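Local coordinates for protein haloacid dehalogenase (Pseudomonas aeruginosa, PDB 3UMC) that probably hydrolyses the carbon-halogen bond of L-2-haloacids, as a member of the haloacid dehalogenase-like hydrolase superfamily, at residues 190-203 against 209-221. Residues are numbered along the deposited sequence; the frame is centred on the assembly and turned at random.
Sequences PQEVMLCAAHNYDL and LGLKTAFIARPLE
Met194 to Ala197 pair in parallel with Lys212 to Phe215, the two strands of a beta-alpha-beta crossover through helix 200-208 in the Rossmann-like core of a HAD-type hydrolase. Five backbone hydrogen bonds join them, from Lys212 N to Val193 O (3.0 Å) through to Ile216 N to Ala197 O; strand 24-27 pairs with the other edge of 193-197. At the N-terminal ends of the strands, Lys212, kinked about CB-CG (chi2 -53°) and again about CD-CE (chi4 -72°), curls back so that NZ donates to Gln191 O (2.9 Å), in the carbonyl plane and on a lone pair; Gln191 belongs to the 3-10 segment just before strand 193-197. Apolar packing occupies both faces of the sheet. On one, Met194 SE lies 3.7 Å from Ala214 CB and Cys196 SG reaches Ile216 CD1, with helix 243-251 packed beyond. On the other, the crossover helix contributes Leu203, whose CD1 meets Phe215 CB (3.6 Å) and the edge of its ring. A water bridges the two segments just past the strands, donating to Ala198 O and accepting from Arg218 N, while the Arg218 guanidinium pairs with Asp124. At the C-terminal ends of the strands, where HAD enzymes place their active site, His199 occupies the N-cap position of helix 200-208. Trp36 NE1 is hydrogen-bonded to Glu221 OE2; the extended Glu221 chain brings OE1 into the His199 ring plane, where NE2 donates to its syn lone pair, the two atoms 2.5 Å apart.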
loop_
_atom_site.group_PDB
_atom_site.type_symbol
_atom_site.label_atom_id
_atom_site.label_comp_id
_atom_site.label_asym_id
_atom_site.label_seq_id
_atom_site.Cartn_x
_atom_site.Cartn_y
_atom_site.Cartn_z
ATOM N N PRO A 190 9.303 -1.060 16.050
ATOM C CA PRO A 190 8.015 -0.797 16.693
ATOM C C PRO A 190 7.971 0.534 17.441
ATOM O O PRO A 190 6.997 1.272 17.341
ATOM C CB PRO A 190 7.874 -1.951 17.642
ATOM C CG PRO A 190 8.465 -3.087 16.905
ATOM C CD PRO A 190 9.690 -2.474 16.211
ATOM N N GLN A 191 9.037 0.880 18.136
ATOM C CA GLN A 191 9.046 2.098 18.896
ATOM C C GLN A 191 9.006 3.321 17.983
ATOM O O GLN A 191 8.837 4.438 18.467
ATOM C CB GLN A 191 10.297 2.156 19.813
ATOM C CG GLN A 191 10.365 1.022 20.857
ATOM C CD GLN A 191 10.857 -0.312 20.280
ATOM O OE1 GLN A 191 11.439 -0.378 19.145
ATOM N NE2 GLN A 191 10.643 -1.397 21.060
ATOM N N GLU A 192 9.243 3.147 16.686
ATOM C CA GLU A 192 9.134 4.280 15.764
ATOM C C GLU A 192 7.754 4.312 15.048
ATOM O O GLU A 192 7.513 5.145 14.180
ATOM C CB GLU A 192 10.304 4.299 14.760
ATOM C CG GLU A 192 11.619 4.841 15.454
ATOM C CD GLU A 192 12.860 4.811 14.553
ATOM O OE1 GLU A 192 12.708 5.037 13.345
ATOM O OE2 GLU A 192 13.998 4.573 15.063
ATOM N N VAL A 193 6.852 3.461 15.477
ATOM C CA VAL A 193 5.538 3.351 14.838
ATOM C C VAL A 193 4.441 3.536 15.868
ATOM O O VAL A 193 4.528 2.981 16.961
ATOM C CB VAL A 193 5.362 1.989 14.170
ATOM C CG1 VAL A 193 3.973 1.890 13.428
ATOM C CG2 VAL A 193 6.535 1.788 13.204
HETATM N N MSE A 194 3.464 4.394 15.540
HETATM C CA MSE A 194 2.321 4.597 16.412
HETATM C C MSE A 194 1.064 3.979 15.803
HETATM O O MSE A 194 0.807 4.118 14.640
HETATM C CB MSE A 194 2.149 6.093 16.708
HETATM C CG MSE A 194 0.909 6.393 17.544
HETATM SE SE MSE A 194 0.944 8.302 18.168
HETATM C CE MSE A 194 0.456 9.012 16.568
ATOM N N LEU A 195 0.282 3.273 16.597
ATOM C CA LEU A 195 -1.034 2.880 16.195
ATOM C C LEU A 195 -2.031 3.868 16.737
ATOM O O LEU A 195 -2.094 4.103 17.955
ATOM C CB LEU A 195 -1.415 1.513 16.719
ATOM C CG LEU A 195 -2.876 1.046 16.420
ATOM C CD1 LEU A 195 -3.222 0.978 14.908
ATOM C CD2 LEU A 195 -3.235 -0.274 17.147
ATOM N N CYS A 196 -2.898 4.340 15.846
ATOM C CA CYS A 196 -4.061 5.153 16.228
ATOM C C CYS A 196 -5.323 4.348 16.049
ATOM O O CYS A 196 -5.593 3.843 14.963
ATOM C CB CYS A 196 -4.071 6.413 15.371
ATOM S SG CYS A 196 -5.520 7.477 15.601
ATOM N N ALA A 197 -6.119 4.239 17.100
ATOM C CA ALA A 197 -7.370 3.473 17.063
ATOM C C ALA A 197 -8.415 3.996 18.006
ATOM O O ALA A 197 -8.113 4.599 18.988
ATOM C CB ALA A 197 -7.118 1.969 17.445
ATOM N N ALA A 198 -9.661 3.658 17.727
ATOM C CA ALA A 198 -10.781 3.933 18.623
ATOM C C ALA A 198 -11.077 2.778 19.570
ATOM O O ALA A 198 -12.061 2.803 20.339
ATOM C CB ALA A 198 -12.017 4.251 17.784
ATOM N N HIS A 199 -10.283 1.718 19.520
ATOM C CA HIS A 199 -10.652 0.487 20.277
ATOM C C HIS A 199 -9.467 0.099 21.173
ATOM O O HIS A 199 -8.284 -0.036 20.697
ATOM C CB HIS A 199 -11.147 -0.632 19.331
ATOM C CG HIS A 199 -12.090 -0.156 18.269
ATOM N ND1 HIS A 199 -11.736 -0.051 16.937
ATOM C CD2 HIS A 199 -13.297 0.412 18.375
ATOM C CE1 HIS A 199 -12.738 0.463 16.265
ATOM N NE2 HIS A 199 -13.710 0.737 17.118
ATOM N N ASN A 200 -9.725 0.038 22.470
ATOM C CA ASN A 200 -8.636 -0.217 23.425
ATOM C C ASN A 200 -7.963 -1.572 23.208
ATOM O O ASN A 200 -6.788 -1.655 23.504
ATOM C CB ASN A 200 -9.136 -0.162 24.875
ATOM C CG ASN A 200 -9.383 1.282 25.354
ATOM O OD1 ASN A 200 -8.472 1.993 25.776
ATOM N ND2 ASN A 200 -10.632 1.692 25.317
ATOM N N TYR A 201 -8.701 -2.607 22.712
ATOM C CA TYR A 201 -8.121 -3.934 22.543
ATOM C C TYR A 201 -6.967 -3.882 21.538
ATOM O O TYR A 201 -5.980 -4.569 21.669
ATOM C CB TYR A 201 -9.169 -5.000 22.100
ATOM C CG TYR A 201 -9.252 -5.074 20.605
ATOM C CD1 TYR A 201 -8.403 -5.913 19.898
ATOM C CD2 TYR A 201 -10.101 -4.201 19.870
ATOM C CE1 TYR A 201 -8.417 -5.930 18.477
ATOM C CE2 TYR A 201 -10.139 -4.228 18.474
ATOM C CZ TYR A 201 -9.286 -5.088 17.783
ATOM O OH TYR A 201 -9.261 -5.131 16.401
ATOM N N ASP A 202 -7.095 -3.019 20.540
ATOM C CA ASP A 202 -6.098 -2.872 19.489
ATOM C C ASP A 202 -4.836 -2.205 19.982
ATOM O O ASP A 202 -3.689 -2.576 19.640
ATOM C CB ASP A 202 -6.731 -2.022 18.359
ATOM C CG ASP A 202 -6.129 -2.292 16.973
ATOM O OD1 ASP A 202 -5.265 -3.173 16.789
ATOM O OD2 ASP A 202 -6.548 -1.573 16.053
ATOM N N LEU A 203 -5.059 -1.169 20.790
ATOM C CA LEU A 203 -4.002 -0.386 21.350
ATOM C C LEU A 203 -3.225 -1.256 22.401
ATOM O O LEU A 203 -2.026 -1.142 22.562
ATOM C CB LEU A 203 -4.622 0.842 21.972
ATOM C CG LEU A 203 -5.238 1.870 21.006
ATOM C CD1 LEU A 203 -5.734 3.005 21.851
ATOM C CD2 LEU A 203 -4.176 2.421 19.993
ATOM N N LEU A 209 3.766 -4.958 22.019
ATOM C CA LEU A 209 4.790 -5.275 21.059
ATOM C C LEU A 209 5.741 -4.115 20.851
ATOM O O LEU A 209 6.575 -4.145 19.969
ATOM C CB LEU A 209 4.164 -5.701 19.740
ATOM C CG LEU A 209 3.241 -6.932 19.814
ATOM C CD1 LEU A 209 2.368 -7.087 18.579
ATOM C CD2 LEU A 209 4.082 -8.247 19.988
ATOM N N GLY A 210 5.640 -3.095 21.684
ATOM C CA GLY A 210 6.579 -1.973 21.681
ATOM C C GLY A 210 6.051 -0.760 20.865
ATOM O O GLY A 210 6.735 0.246 20.721
ATOM N N LEU A 211 4.854 -0.842 20.304
ATOM C CA LEU A 211 4.320 0.322 19.531
ATOM C C LEU A 211 3.842 1.490 20.419
ATOM O O LEU A 211 3.377 1.321 21.507
ATOM C CB LEU A 211 3.219 -0.112 18.536
ATOM C CG LEU A 211 3.692 -0.829 17.269
ATOM C CD1 LEU A 211 3.869 -2.373 17.532
ATOM C CD2 LEU A 211 2.732 -0.683 16.072
ATOM N N LYS A 212 3.973 2.710 19.915
ATOM C CA LYS A 212 3.331 3.879 20.522
ATOM C C LYS A 212 1.821 3.776 20.212
ATOM O O LYS A 212 1.419 3.048 19.262
ATOM C CB LYS A 212 3.934 5.139 19.959
ATOM C CG LYS A 212 5.470 5.362 20.185
ATOM C CD LYS A 212 5.829 5.229 21.644
ATOM C CE LYS A 212 7.279 5.758 21.895
ATOM N NZ LYS A 212 8.317 4.831 21.343
ATOM N N THR A 213 0.997 4.472 21.012
ATOM C CA THR A 213 -0.438 4.346 20.970
ATOM C C THR A 213 -1.121 5.724 21.060
ATOM O O THR A 213 -0.732 6.599 21.894
ATOM C CB THR A 213 -0.926 3.505 22.098
ATOM O OG1 THR A 213 -0.285 3.978 23.285
ATOM C CG2 THR A 213 -0.512 2.025 21.875
ATOM N N ALA A 214 -2.122 5.904 20.197
ATOM C CA ALA A 214 -3.009 7.098 20.228
ATOM C C ALA A 214 -4.439 6.643 20.138
ATOM O O ALA A 214 -4.795 5.869 19.256
ATOM C CB ALA A 214 -2.658 8.061 19.088
ATOM N N PHE A 215 -5.223 7.043 21.121
ATOM C CA PHE A 215 -6.623 6.683 21.255
ATOM C C PHE A 215 -7.511 7.886 20.870
ATOM O O PHE A 215 -7.347 8.994 21.366
ATOM C CB PHE A 215 -6.935 6.315 22.702
ATOM C CG PHE A 215 -8.379 6.041 22.967
ATOM C CD1 PHE A 215 -8.955 4.887 22.558
ATOM C CD2 PHE A 215 -9.151 6.906 23.729
ATOM C CE1 PHE A 215 -10.306 4.634 22.811
ATOM C CE2 PHE A 215 -10.471 6.628 23.992
ATOM C CZ PHE A 215 -11.032 5.519 23.539
ATOM N N ILE A 216 -8.484 7.636 20.013
ATOM C CA ILE A 216 -9.539 8.644 19.690
ATOM C C ILE A 216 -10.879 7.999 19.935
ATOM O O ILE A 216 -11.212 7.084 19.250
ATOM C CB ILE A 216 -9.431 9.054 18.237
ATOM C CG1 ILE A 216 -8.057 9.698 18.011
ATOM C CG2 ILE A 216 -10.500 10.119 17.838
ATOM C CD1 ILE A 216 -7.909 10.472 16.682
ATOM N N ALA A 217 -11.654 8.483 20.894
ATOM C CA ALA A 217 -12.953 7.938 21.144
ATOM C C ALA A 217 -13.903 8.190 20.004
ATOM O O ALA A 217 -13.939 9.264 19.491
ATOM C CB ALA A 217 -13.542 8.509 22.542
ATOM N N ARG A 218 -14.721 7.202 19.649
ATOM C CA ARG A 218 -15.777 7.354 18.648
ATOM C C ARG A 218 -17.056 6.850 19.296
ATOM O O ARG A 218 -17.511 5.743 18.989
ATOM C CB ARG A 218 -15.486 6.522 17.410
ATOM C CG ARG A 218 -14.260 6.915 16.647
ATOM C CD ARG A 218 -14.271 8.417 16.252
ATOM N NE ARG A 218 -13.242 8.753 15.284
ATOM C CZ ARG A 218 -13.049 9.963 14.729
ATOM N NH1 ARG A 218 -13.743 11.031 15.115
ATOM N NH2 ARG A 218 -12.088 10.114 13.839
ATOM N N PRO A 219 -17.644 7.659 20.198
ATOM C CA PRO A 219 -18.764 7.165 21.012
ATOM C C PRO A 219 -20.061 6.857 20.244
ATOM O O PRO A 219 -20.915 6.266 20.827
ATOM C CB PRO A 219 -18.978 8.262 22.055
ATOM C CG PRO A 219 -18.499 9.601 21.386
ATOM C CD PRO A 219 -17.283 9.072 20.491
ATOM N N LEU A 220 -20.128 7.165 18.939
ATOM C CA LEU A 220 -21.293 6.967 18.071
ATOM C C LEU A 220 -21.082 5.799 17.100
ATOM O O LEU A 220 -21.952 5.481 16.303
ATOM C CB LEU A 220 -21.595 8.308 17.311
ATOM C CG LEU A 220 -22.070 9.442 18.296
ATOM C CD1 LEU A 220 -22.535 10.718 17.666
ATOM C CD2 LEU A 220 -23.193 8.900 19.164
ATOM N N GLU A 221 -19.929 5.141 17.151
ATOM C CA GLU A 221 -19.680 4.065 16.195
ATOM C C GLU A 221 -20.840 3.041 16.162
ATOM O O GLU A 221 -21.273 2.604 15.074
ATOM C CB GLU A 221 -18.399 3.322 16.537
ATOM C CG GLU A 221 -18.045 2.262 15.563
ATOM C CD GLU A 221 -16.704 1.542 15.849
ATOM O OE1 GLU A 221 -15.928 1.878 16.800
ATOM O OE2 GLU A 221 -16.427 0.668 15.021
HETATM O O HOH W 1 -14.240 4.608 20.697
#